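PDB 1ZSW: glyoxalase family protein from Bacillus cereus, which binds a zinc ion and is of unknown function, its two glyoxalase-type regions placing it in the vicinal oxygen chelate superfamily. Local coordinates for residues H46-K49 with N50-L54; K119-F122 with E123-V127. One frame throughout, in Å; residues are numbered along the deposited sequence. Where two conformers were deposited one is given.

Contact 1. Residues H46-K49 with N50-L54; sequences HFYK and NVLGL
F47 and Y48 meet L52 in a local contact at the C-terminal end of helix 41-51, where the chain widens by a pi-type turn and then runs toward strand 55-62 of a glyoxalase-type region. The widening shows in the backbone bonds, the stronger of which reach five residues on: V51 N donates to H46 O at 3.1 Å, and L52 N to F47 O at 2.9 Å, the second nearly straight onto the oxygen (C=O...N 167°). Weak four-residue bonds survive beside them, N50 N to H46 O and V51 N to F47 O, which leaves V51 N shared between two carbonyls. K49 O likewise takes only a weak bond from G53 N. G53, with a positive phi of 78°, redirects the chain, and L54 brings its N (3.1 Å) and CB (3.3 Å) to Y48 O.

L52 sends CD1 to within 3.7 Å of Y48 CD2, and its CG lies 3.9 Å from F47 CE2. With CG beside the backbone N (chi1 -70°), the Y48 ring runs alongside the L52 side chain; F47 CD2 sits over one of its faces, near the rim, and its hydroxyl bonds D145. V51 lies beside both H46 and F47, its CG2 3.8 Å from H46 NE2. K49 NZ forms a salt bridge with E337 near the C terminus.

Beyond the turn, L52 packs on W118 and F122 of helix 112-124, F47 and L52 both touch F143 of strand 138-144, and Y48 meets the F86 ring of strand 83-88.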
# COMPACT_ATOMS: atom_id res chain seq x y z
N HIS A 46 3.17 17.98 1.88
CA HIS A 46 2.54 18.65 2.98
C HIS A 46 1.46 17.75 3.59
O HIS A 46 1.39 17.57 4.80
CB HIS A 46 1.96 20.01 2.58
CG HIS A 46 1.26 20.68 3.72
ND1 HIS A 46 1.94 21.27 4.76
CD2 HIS A 46 -0.06 20.80 4.01
CE1 HIS A 46 1.07 21.74 5.64
NE2 HIS A 46 -0.15 21.48 5.20
N PHE A 47 0.65 17.12 2.75
CA PHE A 47 -0.44 16.32 3.29
C PHE A 47 0.02 15.09 4.04
O PHE A 47 -0.44 14.84 5.18
CB PHE A 47 -1.39 15.90 2.16
CG PHE A 47 -2.66 15.29 2.66
CD1 PHE A 47 -3.69 16.09 3.14
CD2 PHE A 47 -2.81 13.92 2.69
CE1 PHE A 47 -4.87 15.51 3.61
CE2 PHE A 47 -3.98 13.32 3.15
CZ PHE A 47 -5.03 14.13 3.60
N TYR A 48 0.92 14.30 3.43
CA TYR A 48 1.27 13.00 4.04
C TYR A 48 2.23 13.12 5.22
O TYR A 48 2.17 12.35 6.16
CB TYR A 48 1.73 11.96 2.96
CG TYR A 48 0.51 11.62 2.15
CD1 TYR A 48 0.18 12.36 1.02
CD2 TYR A 48 -0.39 10.67 2.63
CE1 TYR A 48 -1.05 12.13 0.31
CE2 TYR A 48 -1.59 10.42 1.94
CZ TYR A 48 -1.90 11.16 0.81
OH TYR A 48 -3.12 10.91 0.16
N LYS A 49 3.08 14.13 5.17
CA LYS A 49 4.04 14.35 6.26
C LYS A 49 3.48 15.31 7.29
O LYS A 49 3.36 14.95 8.45
CB LYS A 49 5.37 14.85 5.69
CG LYS A 49 6.43 15.11 6.76
CD LYS A 49 7.78 15.45 6.12
CE LYS A 49 7.71 16.76 5.38
NZ LYS A 49 7.63 17.95 6.29
N ASN A 50 3.08 16.50 6.88
CA ASN A 50 2.65 17.49 7.89
C ASN A 50 1.26 17.24 8.46
O ASN A 50 1.08 17.34 9.67
CB ASN A 50 2.80 18.91 7.35
CG ASN A 50 4.25 19.24 7.03
OD1 ASN A 50 4.58 19.65 5.92
ND2 ASN A 50 5.14 18.97 7.99
N VAL A 51 0.31 16.86 7.62
CA VAL A 51 -1.07 16.68 8.12
C VAL A 51 -1.22 15.29 8.71
O VAL A 51 -1.65 15.11 9.84
CB VAL A 51 -2.13 16.97 7.04
CG1 VAL A 51 -3.56 16.75 7.58
CG2 VAL A 51 -1.95 18.42 6.48
N LEU A 52 -0.84 14.26 7.95
CA LEU A 52 -0.99 12.89 8.44
C LEU A 52 0.11 12.41 9.40
O LEU A 52 -0.01 11.37 10.07
CB LEU A 52 -1.08 11.93 7.23
CG LEU A 52 -2.34 12.00 6.38
CD1 LEU A 52 -2.41 10.62 5.67
CD2 LEU A 52 -3.58 12.25 7.24
N GLY A 53 1.20 13.18 9.45
CA GLY A 53 2.25 12.92 10.43
C GLY A 53 3.20 11.78 10.10
O GLY A 53 3.91 11.32 10.99
N LEU A 54 3.15 11.26 8.87
CA LEU A 54 3.98 10.12 8.48
C LEU A 54 5.39 10.65 8.23
O LEU A 54 5.56 11.85 7.95
CB LEU A 54 3.48 9.46 7.19
CG LEU A 54 2.04 8.95 7.29
CD1 LEU A 54 1.67 8.45 5.90
CD2 LEU A 54 1.91 7.82 8.25

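Contact 2. Residues K119-F122 with E123-V127; sequences KERF and EKFDV
F122 and V127 pack against each other across a Schellman motif that ends helix 112-124, with D126 as its C-prime residue at positive phi (56°). Two backbone bonds define it: V127 N to F122 O at 2.9 Å, reaching back five residues, and D126 N to E123 O at 3.1 Å. The reversal sets V127 CG1 over one face of the buried F122 ring in a CH-pi contact, offset toward the rim, while V127 CB lies 3.7 Å from F122 CD2. The F122 ring also meets those of W118 and F143, and V127 touches F47 and V51, so this side of the helix end is tightly packed against helix 41-51 and strand 138-144.

The outer side is polar and looser. In the E123 conformer given, one of two deposited, K119 NZ and E123 OE2 form a long salt bridge of 3.6 Å; K119 also pairs with E131. E123 OE1 comes 2.9 Å from E120 OE1 with the carboxylate planes nearly perpendicular, a close approach of like charges that rests on one of two conformers for each residue and is therefore doubtful.

Between the two sides, R121 and F125 run side by side. R121 puts CG anti to its own N (chi1 -170°) and stays extended to NE, which carries its guanidinium out from the side of the helix to the carbonyls of V51 (NE) and N50 (NH1). F125 CE1 lies 3.7 Å from R121 CZ, over the centre of the guanidinium face, with ring and guanidinium planes 51° apart; the edge of the same ring receives R121 O, 3.3 Å from F125 CD1.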
# COMPACT_ATOMS: atom_id res chain seq x y z
N LYS A 119 -10.46 13.44 13.75
CA LYS A 119 -11.58 14.28 13.34
C LYS A 119 -11.26 15.76 13.60
O LYS A 119 -11.43 16.59 12.71
CB LYS A 119 -12.88 13.87 14.05
CG LYS A 119 -14.11 14.57 13.47
CD LYS A 119 -15.32 13.65 13.44
CE LYS A 119 -16.32 14.13 12.38
NZ LYS A 119 -16.79 15.52 12.64
N GLU A 120 -10.78 16.09 14.80
CA GLU A 120 -10.42 17.50 15.07
C GLU A 120 -9.30 17.99 14.16
O GLU A 120 -9.37 19.10 13.62
CB GLU A 120 -10.11 17.76 16.55
CG GLU A 120 -9.44 19.12 16.84
CD GLU A 120 -10.27 20.34 16.42
OE1 GLU A 120 -11.51 20.32 16.55
OE2 GLU A 120 -9.65 21.33 15.96
N ARG A 121 -8.28 17.16 13.96
CA ARG A 121 -7.17 17.54 13.09
C ARG A 121 -7.60 17.80 11.64
O ARG A 121 -7.13 18.73 11.00
CB ARG A 121 -6.08 16.45 13.14
CG ARG A 121 -4.77 16.88 12.46
CD ARG A 121 -3.61 15.97 12.90
NE ARG A 121 -2.37 16.42 12.25
CZ ARG A 121 -1.57 17.36 12.74
NH1 ARG A 121 -0.47 17.70 12.08
NH2 ARG A 121 -1.89 17.98 13.89
N PHE A 122 -8.50 16.96 11.14
CA PHE A 122 -9.03 17.12 9.80
C PHE A 122 -9.84 18.42 9.69
O PHE A 122 -9.79 19.10 8.65
CB PHE A 122 -9.90 15.91 9.42
CG PHE A 122 -9.10 14.64 9.12
CD1 PHE A 122 -9.72 13.40 9.16
CD2 PHE A 122 -7.74 14.70 8.80
CE1 PHE A 122 -9.02 12.20 8.88
CE2 PHE A 122 -7.02 13.52 8.53
CZ PHE A 122 -7.66 12.27 8.56
N GLU A 123 -10.58 18.76 10.74
CA GLU A 123 -11.33 20.02 10.78
C GLU A 123 -10.33 21.17 10.66
O GLU A 123 -10.45 22.04 9.79
CB GLU A 123 -12.13 20.15 12.08
CG GLU A 123 -13.32 19.18 12.20
CD GLU A 123 -13.88 19.12 13.62
OE1 GLU A 123 -13.49 19.96 14.46
OE2 GLU A 123 -14.70 18.22 13.90
N LYS A 124 -9.31 21.13 11.52
CA LYS A 124 -8.27 22.15 11.56
C LYS A 124 -7.58 22.36 10.20
O LYS A 124 -7.32 23.49 9.78
CB LYS A 124 -7.24 21.81 12.64
CG LYS A 124 -5.99 22.69 12.63
CD LYS A 124 -6.31 24.16 12.92
CE LYS A 124 -6.72 24.38 14.37
NZ LYS A 124 -5.75 23.72 15.30
N PHE A 125 -7.29 21.27 9.51
CA PHE A 125 -6.58 21.36 8.25
C PHE A 125 -7.45 21.35 7.00
O PHE A 125 -6.93 21.28 5.88
CB PHE A 125 -5.53 20.25 8.18
CG PHE A 125 -4.30 20.53 8.99
CD1 PHE A 125 -4.20 20.05 10.29
CD2 PHE A 125 -3.25 21.26 8.45
CE1 PHE A 125 -3.07 20.31 11.04
CE2 PHE A 125 -2.11 21.52 9.20
CZ PHE A 125 -2.01 21.04 10.49
N ASP A 126 -8.77 21.46 7.20
CA ASP A 126 -9.73 21.49 6.09
C ASP A 126 -9.63 20.26 5.18
O ASP A 126 -9.78 20.36 3.95
CB ASP A 126 -9.62 22.79 5.29
CG ASP A 126 -10.10 24.00 6.07
OD1 ASP A 126 -11.11 23.88 6.81
OD2 ASP A 126 -9.47 25.07 5.94
N VAL A 127 -9.40 19.12 5.80
CA VAL A 127 -9.40 17.86 5.09
C VAL A 127 -10.83 17.36 4.98
O VAL A 127 -11.56 17.31 5.98
CB VAL A 127 -8.60 16.79 5.88
CG1 VAL A 127 -8.61 15.45 5.13
CG2 VAL A 127 -7.15 17.30 6.12
O HOH W 1 -16.10 17.47 11.30

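In the fold
From the N terminus, strand 31-38 carries H33 of the zinc site and leads into helix 41-51, whose end forms contact 1. The chain then passes through strands 55-62, 69-74, 83-88 and 101-109 before helix 112-124 ends in contact 2. Each contact closes only a local turn; the two follow in series, neither nesting nor crossing, with centres about 12 Å apart. They nevertheless touch: besides the polar tie made by R121, V51 CG2 packs 3.7 Å from F125 CD2, and V127 CG2 lies 3.8 Å from F47 CE1. The two helix ends are thus tied together, and F143 of strand 138-144 touches side chains of both.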